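Local coordinates for membrane lipoprotein family protein (Aeropyrum pernix, PDB 4PEV), which binds adenosine and, as a solute-binding lipoprotein of the BMP family, probably delivers nucleosides to an ABC transporter in the cell membrane, at residues E183-G188 against G247-Y252; G204-V209 against V220-T225; A170-N175 against K371-D376. All blocks are in the same frame, centred on the assembly; numbering follows the deposited sequence.

Contact 1: residues E183-G188 against G247-Y252; sequences EEAKAG and GVRVFY
Lys186 pairs with Val248 as two neighbouring parallel strands, 186-191 and 248-254, meet in the mixed sheet of one lobe of this periplasmic-binding-protein fold. Lys186 N donates to Gly247 O at 2.8 Å. A beta bulge follows. Ala187 pairs with Val250, so Arg249 is the extra residue. Lys186 O therefore accepts two backbone bonds, from Arg249 N at 2.8 Å and from Val250 N at 3.2 Å.

Lys186 CB and CG lie beside Gly247 O, each 3.8 Å from it. CG stands anti to the carbonyl carbon (chi1 -51°) and the chain is extended beyond it. CD and CE then carry the chain away from the strand pair to NZ. At this tip, NZ has a weak hydrogen bond to Gln246 O and a long, weak ion pair with Glu221.

Gly247 has positive phi and ends helix 233-245 in a Schellman motif. On the same sheet face as Lys186, Val248 CG1 lies 3.7 Å from Gly188 CA and also sits over the rim of the Phe251 ring. Ala187 and Val250 point to the other face. Further along, Tyr252 N donates to Gly188 O at 2.9 Å.

Contact 2: residues G204-V209 against V220-T225; sequences GYLYGV and VEMVWT
Helix 204-209 and strand 222-225 run almost antiparallel, at 174°, with axes 9.9 Å apart. Tyr205, Leu206 and Val209 of the helix meet Met222 and Trp224 of the strand, and Val220 from the loop just before it. This is the return half of a beta-alpha-beta unit made by strand 186-191, helix 196-214 and strand 222-226.

Met222, modelled as selenomethionine, buries the most surface in this contact. Its CG, anti to the backbone N, comes near the Tyr205 ring, 3.5 Å from Tyr205 CE2. The bend at chi2 (-92°) then sets SE beside CD2 and CE2 of Tyr205. SE is 4.7 Å from the ring centroid and approaches obliquely, a Met-aromatic contact. Beyond it, Met222 CE reaches Leu206 CB at 3.6 Å.

Trp224 turns its ring edge to Tyr205, with CE3 4.0 Å from Tyr205 CD2. At the other end, Val209 CG1 packs on Val220 O at 3.5 Å. Tyr205 OH makes its weak hydrogen bond outside this contact, to Gly188 O in the next strand.

No hydrogen bond joins these two segments. The contact is apolar and selenium-aromatic, which implies that packing and dispersion dominate it.

Contact 3: residues A170-N175 against K371-D376; sequences AADIAN and KWISND
Asp172 grips Ser374 with both carboxylate oxygens. Ser374 OG donates to Asp172 OD1 at 2.8 Å, meeting it on the syn side, 25° out of the carboxylate plane. Ser374 N donates to Asp172 OD2 at 2.9 Å, on the syn lone pair, with a rather bent angle of 137°. The two bonds together should fix the rotation of the carboxylate. Asp172 CB points to the loop, and with CG anti to the backbone N (chi1 180°) the carboxylate reaches Ser374.

Beside this polar pair lies an apolar one. Ile173 and Ile373 cross at an angle, their CG1 atoms 4.0 Å apart. Ile173 CG1 also lies 3.4 Å from Trp372 O, and Asp172 OD2 is 3.7 Å from Ile373 CG2.

The second shell holds these groups. Ser374 is the N-cap of helix 375-389, and its OG also bonds to Gly377 N. Asp172 has further weak hydrogen bonds, from OD1 to Tyr212 OH and from OD2 to Asn176 ND2. Asn176 ND2 also bonds to Trp372 O, which ties the end of helix 358-372 to the next turn of helix 159-181.

The contact thus docks the joint between helices 358-372 and 375-389 on helix 159-181. That helix in turn packs on the sheet through Ala170, Ile173 and Ala174, which touch Val250 of strand 248-254, and Ile173 also reaches Phe277 of strand 277-282.

The three contacts form one continuous region on the same side of the chain's centre. Contact 1 lies about 10 Å from contact 2 and about 12 Å from contact 3, centre to centre; contacts 2 and 3 are about 14 Å apart. Contacts 1 and 2 share the mixed sheet, whose strands 222-226, 186-191 and 248-254 are adjacent. Helices 159-181 and 196-214 pack on the face bearing Ala187 and Val250. Along the chain, contact 3 spans the widest stretch, contact 1 falls within it, and contact 2 is innermost. Contact 3 brings later helices back to this lobe. The Tyr252 and Trp224 side chains lie about 7 and 8 Å from bound adenosine; contact 3 is remote.

Contact 1: residues E183-G188 against G247-Y252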
# COMPACT_ATOMS: atom_id res chain seq x y z
N GLU C 183 9.46 17.46 23.01
CA GLU C 183 9.95 17.98 21.75
C GLU C 183 8.96 17.59 20.67
O GLU C 183 8.30 16.55 20.76
CB GLU C 183 11.36 17.46 21.45
CG GLU C 183 12.20 18.45 20.63
CD GLU C 183 12.39 19.82 21.31
OE1 GLU C 183 12.40 19.91 22.56
OE2 GLU C 183 12.54 20.83 20.57
N GLU C 184 8.85 18.44 19.66
CA GLU C 184 7.76 18.35 18.71
C GLU C 184 7.99 17.26 17.65
O GLU C 184 9.11 17.07 17.15
CB GLU C 184 7.48 19.75 18.13
CG GLU C 184 6.86 19.82 16.76
CD GLU C 184 7.90 20.14 15.71
OE1 GLU C 184 8.35 19.20 15.03
OE2 GLU C 184 8.28 21.33 15.60
N ALA C 185 6.92 16.52 17.35
CA ALA C 185 6.96 15.32 16.53
C ALA C 185 5.84 15.35 15.54
O ALA C 185 4.68 15.34 15.94
CB ALA C 185 6.82 14.08 17.39
N LYS C 186 6.17 15.36 14.25
CA LYS C 186 5.15 15.32 13.20
C LYS C 186 4.96 13.93 12.60
O LYS C 186 5.83 13.05 12.71
CB LYS C 186 5.50 16.30 12.10
CG LYS C 186 5.79 17.68 12.63
CD LYS C 186 6.11 18.62 11.49
CE LYS C 186 6.82 19.85 12.00
NZ LYS C 186 7.11 20.73 10.84
N ALA C 187 3.80 13.73 11.98
CA ALA C 187 3.53 12.55 11.17
C ALA C 187 4.07 12.83 9.78
O ALA C 187 4.32 13.97 9.42
CB ALA C 187 2.05 12.25 11.13
N GLY C 188 4.25 11.78 8.99
CA GLY C 188 4.88 11.95 7.70
C GLY C 188 4.61 10.80 6.78
O GLY C 188 4.05 9.78 7.20
N GLY C 247 11.43 17.75 11.95
CA GLY C 247 10.62 17.25 13.06
C GLY C 247 9.67 16.08 12.80
O GLY C 247 8.86 15.74 13.68
N VAL C 248 9.73 15.46 11.62
CA VAL C 248 8.89 14.29 11.37
C VAL C 248 9.45 13.13 12.18
O VAL C 248 10.64 12.87 12.14
CB VAL C 248 8.85 13.86 9.90
CG1 VAL C 248 7.95 12.64 9.73
CG2 VAL C 248 8.32 14.99 9.03
N ARG C 249 8.58 12.47 12.92
CA ARG C 249 8.98 11.36 13.79
C ARG C 249 8.22 10.05 13.53
O ARG C 249 8.64 8.99 13.99
CB ARG C 249 8.79 11.78 15.25
CG ARG C 249 9.80 12.83 15.72
CD ARG C 249 11.18 12.23 15.94
NE ARG C 249 12.07 13.16 16.63
CZ ARG C 249 12.21 13.21 17.94
NH1 ARG C 249 11.53 12.40 18.72
NH2 ARG C 249 13.05 14.09 18.47
N VAL C 250 7.12 10.12 12.79
CA VAL C 250 6.37 8.95 12.42
C VAL C 250 6.25 8.94 10.91
O VAL C 250 5.79 9.92 10.31
CB VAL C 250 4.99 8.98 13.04
CG1 VAL C 250 4.25 7.68 12.74
CG2 VAL C 250 5.11 9.23 14.54
N PHE C 251 6.63 7.82 10.31
CA PHE C 251 6.92 7.73 8.88
C PHE C 251 6.14 6.65 8.17
O PHE C 251 6.53 5.48 8.24
CB PHE C 251 8.39 7.41 8.70
CG PHE C 251 9.28 8.58 8.86
CD1 PHE C 251 9.79 8.90 10.09
CD2 PHE C 251 9.62 9.34 7.76
CE1 PHE C 251 10.64 9.97 10.24
CE2 PHE C 251 10.45 10.42 7.90
CZ PHE C 251 10.97 10.74 9.15
N TYR C 252 5.08 7.03 7.45
CA TYR C 252 4.27 6.08 6.67
C TYR C 252 4.89 5.80 5.32
O TYR C 252 5.13 6.71 4.53
CB TYR C 252 2.87 6.66 6.48
CG TYR C 252 1.85 5.74 5.88
CD1 TYR C 252 1.94 4.36 6.00
CD2 TYR C 252 0.73 6.27 5.25
CE1 TYR C 252 0.96 3.53 5.47
CE2 TYR C 252 -0.27 5.46 4.72
CZ TYR C 252 -0.15 4.10 4.83
OH TYR C 252 -1.13 3.31 4.29

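Contact 2: residues G204-V209 against V220-T225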
# COMPACT_ATOMS: atom_id res chain seq x y z
N GLY C 204 -6.57 9.89 2.51
CA GLY C 204 -7.00 9.11 3.66
C GLY C 204 -6.10 9.33 4.87
O GLY C 204 -6.57 9.32 6.00
N TYR C 205 -4.82 9.52 4.61
CA TYR C 205 -3.84 9.66 5.67
C TYR C 205 -4.03 11.00 6.37
O TYR C 205 -4.05 11.05 7.59
CB TYR C 205 -2.42 9.52 5.09
CG TYR C 205 -1.29 9.53 6.10
CD1 TYR C 205 -1.27 8.64 7.18
CD2 TYR C 205 -0.23 10.42 5.97
CE1 TYR C 205 -0.23 8.64 8.10
CE2 TYR C 205 0.83 10.42 6.89
CZ TYR C 205 0.82 9.53 7.94
OH TYR C 205 1.85 9.55 8.84
N LEU C 206 -4.17 12.07 5.59
CA LEU C 206 -4.45 13.40 6.13
C LEU C 206 -5.79 13.44 6.84
O LEU C 206 -5.92 14.01 7.92
CB LEU C 206 -4.46 14.43 5.01
CG LEU C 206 -4.61 15.91 5.39
CD1 LEU C 206 -3.60 16.38 6.43
CD2 LEU C 206 -4.49 16.74 4.13
N TYR C 207 -6.79 12.84 6.21
CA TYR C 207 -8.09 12.73 6.83
C TYR C 207 -7.93 12.16 8.22
O TYR C 207 -8.42 12.73 9.18
CB TYR C 207 -9.03 11.85 6.01
CG TYR C 207 -10.39 11.72 6.65
CD1 TYR C 207 -10.63 10.78 7.62
CD2 TYR C 207 -11.44 12.57 6.28
CE1 TYR C 207 -11.86 10.66 8.22
CE2 TYR C 207 -12.69 12.45 6.88
CZ TYR C 207 -12.88 11.50 7.86
OH TYR C 207 -14.10 11.33 8.48
N GLY C 208 -7.26 11.02 8.31
CA GLY C 208 -7.09 10.31 9.57
C GLY C 208 -6.36 11.11 10.63
O GLY C 208 -6.65 10.98 11.81
N VAL C 209 -5.41 11.94 10.23
CA VAL C 209 -4.66 12.77 11.17
C VAL C 209 -5.54 13.90 11.69
O VAL C 209 -5.53 14.20 12.88
CB VAL C 209 -3.38 13.38 10.54
CG1 VAL C 209 -2.80 14.50 11.40
CG2 VAL C 209 -2.33 12.29 10.29
N VAL C 220 -1.40 17.98 15.50
CA VAL C 220 -0.30 17.20 14.93
C VAL C 220 -0.21 17.52 13.46
O VAL C 220 -1.19 17.36 12.73
CB VAL C 220 -0.53 15.68 15.08
CG1 VAL C 220 0.53 14.90 14.30
CG2 VAL C 220 -0.54 15.25 16.55
N GLU C 221 0.96 17.95 13.01
CA GLU C 221 1.16 18.28 11.60
C GLU C 221 1.58 17.06 10.78
O GLU C 221 2.09 16.10 11.34
CB GLU C 221 2.21 19.36 11.47
CG GLU C 221 1.77 20.63 12.16
CD GLU C 221 2.70 21.79 11.89
OE1 GLU C 221 3.85 21.56 11.45
OE2 GLU C 221 2.26 22.93 12.12
N MSE C 222 1.35 17.12 9.47
CA MSE C 222 1.65 16.01 8.57
C MSE C 222 2.36 16.50 7.34
O MSE C 222 1.93 17.46 6.71
CB MSE C 222 0.40 15.23 8.17
CG MSE C 222 0.75 13.85 7.61
SE MSE C 222 0.99 13.80 5.63
CE MSE C 222 -0.91 13.93 5.12
N VAL C 223 3.44 15.82 6.99
CA VAL C 223 4.26 16.19 5.85
C VAL C 223 4.30 15.03 4.89
O VAL C 223 4.75 13.93 5.23
CB VAL C 223 5.69 16.54 6.27
CG1 VAL C 223 6.56 16.82 5.04
CG2 VAL C 223 5.65 17.73 7.23
N TRP C 224 3.83 15.28 3.67
CA TRP C 224 3.74 14.27 2.64
C TRP C 224 4.69 14.65 1.52
O TRP C 224 4.58 15.74 0.97
CB TRP C 224 2.32 14.23 2.13
CG TRP C 224 2.11 13.27 1.05
CD1 TRP C 224 2.42 13.43 -0.27
CD2 TRP C 224 1.51 11.98 1.17
NE1 TRP C 224 2.04 12.33 -0.98
CE2 TRP C 224 1.48 11.42 -0.13
CE3 TRP C 224 1.01 11.25 2.24
CZ2 TRP C 224 0.96 10.15 -0.38
CZ3 TRP C 224 0.48 9.99 1.99
CH2 TRP C 224 0.46 9.45 0.69
N THR C 225 5.61 13.75 1.18
CA THR C 225 6.57 13.97 0.11
C THR C 225 6.51 12.90 -0.98
O THR C 225 6.80 11.71 -0.74
CB THR C 225 8.00 14.03 0.67
OG1 THR C 225 8.02 14.90 1.80
CG2 THR C 225 8.98 14.54 -0.40

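Contact 3: residues A170-N175 against K371-D376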
# COMPACT_ATOMS: atom_id res chain seq x y z
N ALA C 170 -0.79 7.35 13.51
CA ALA C 170 0.44 8.09 13.45
C ALA C 170 0.29 9.41 14.18
O ALA C 170 1.22 9.87 14.82
CB ALA C 170 0.84 8.32 12.00
N ALA C 171 -0.87 10.02 14.08
CA ALA C 171 -1.14 11.22 14.86
C ALA C 171 -1.03 10.91 16.34
O ALA C 171 -0.57 11.74 17.11
CB ALA C 171 -2.52 11.78 14.55
N ASP C 172 -1.44 9.71 16.72
CA ASP C 172 -1.46 9.32 18.11
C ASP C 172 -0.08 9.01 18.62
O ASP C 172 0.26 9.38 19.74
CB ASP C 172 -2.36 8.10 18.33
CG ASP C 172 -2.40 7.67 19.78
OD1 ASP C 172 -2.87 8.45 20.65
OD2 ASP C 172 -1.96 6.52 20.04
N ILE C 173 0.71 8.33 17.80
CA ILE C 173 2.08 8.00 18.17
C ILE C 173 2.91 9.27 18.27
O ILE C 173 3.76 9.38 19.14
CB ILE C 173 2.73 7.07 17.15
CG1 ILE C 173 2.05 5.70 17.19
CG2 ILE C 173 4.22 6.92 17.42
CD1 ILE C 173 2.53 4.74 16.11
N ALA C 174 2.64 10.23 17.39
CA ALA C 174 3.37 11.49 17.40
C ALA C 174 2.98 12.33 18.62
O ALA C 174 3.83 12.97 19.25
CB ALA C 174 3.08 12.25 16.12
N ASN C 175 1.70 12.34 18.94
CA ASN C 175 1.22 12.92 20.18
C ASN C 175 1.91 12.34 21.42
O ASN C 175 2.37 13.09 22.29
CB ASN C 175 -0.28 12.69 20.30
CG ASN C 175 -0.94 13.63 21.28
OD1 ASN C 175 -0.45 14.73 21.52
ND2 ASN C 175 -2.08 13.21 21.83
N LYS C 371 3.40 0.35 24.34
CA LYS C 371 4.12 1.53 24.81
C LYS C 371 3.76 2.83 24.12
O LYS C 371 3.84 3.88 24.75
CB LYS C 371 5.62 1.35 24.63
CG LYS C 371 6.30 0.50 25.68
CD LYS C 371 7.82 0.56 25.52
CE LYS C 371 8.57 0.21 26.80
NZ LYS C 371 8.72 -1.26 26.96
N TRP C 372 3.42 2.78 22.83
CA TRP C 372 3.33 4.01 22.02
C TRP C 372 2.02 4.24 21.28
O TRP C 372 1.90 5.23 20.57
CB TRP C 372 4.48 4.06 21.03
CG TRP C 372 5.79 4.18 21.69
CD1 TRP C 372 6.69 3.19 21.87
CD2 TRP C 372 6.36 5.36 22.26
NE1 TRP C 372 7.80 3.67 22.51
CE2 TRP C 372 7.62 5.00 22.77
CE3 TRP C 372 5.93 6.68 22.39
CZ2 TRP C 372 8.47 5.91 23.41
CZ3 TRP C 372 6.77 7.59 23.03
CH2 TRP C 372 8.03 7.20 23.53
N ILE C 373 1.04 3.37 21.45
CA ILE C 373 -0.28 3.61 20.88
C ILE C 373 -1.29 3.59 22.03
O ILE C 373 -1.57 2.55 22.58
CB ILE C 373 -0.64 2.58 19.78
CG1 ILE C 373 0.53 2.41 18.78
CG2 ILE C 373 -1.91 3.01 19.04
CD1 ILE C 373 0.20 1.63 17.51
N SER C 374 -1.81 4.76 22.39
CA SER C 374 -2.80 4.88 23.46
C SER C 374 -4.11 4.17 23.12
O SER C 374 -4.38 3.85 21.94
CB SER C 374 -3.09 6.36 23.76
OG SER C 374 -3.88 6.96 22.73
N ASN C 375 -4.94 3.93 24.14
CA ASN C 375 -6.26 3.31 23.95
C ASN C 375 -7.23 4.22 23.20
O ASN C 375 -8.16 3.74 22.58
CB ASN C 375 -6.85 2.92 25.30
CG ASN C 375 -6.14 1.73 25.92
OD1 ASN C 375 -5.56 0.90 25.23
ND2 ASN C 375 -6.18 1.64 27.24
N ASP C 376 -7.00 5.53 23.30
CA ASP C 376 -7.75 6.52 22.53
C ASP C 376 -7.48 6.35 21.05
O ASP C 376 -8.39 6.48 20.24
CB ASP C 376 -7.37 7.94 22.94
CG ASP C 376 -7.88 8.31 24.33
OD1 ASP C 376 -9.03 7.96 24.68
OD2 ASP C 376 -7.11 8.96 25.08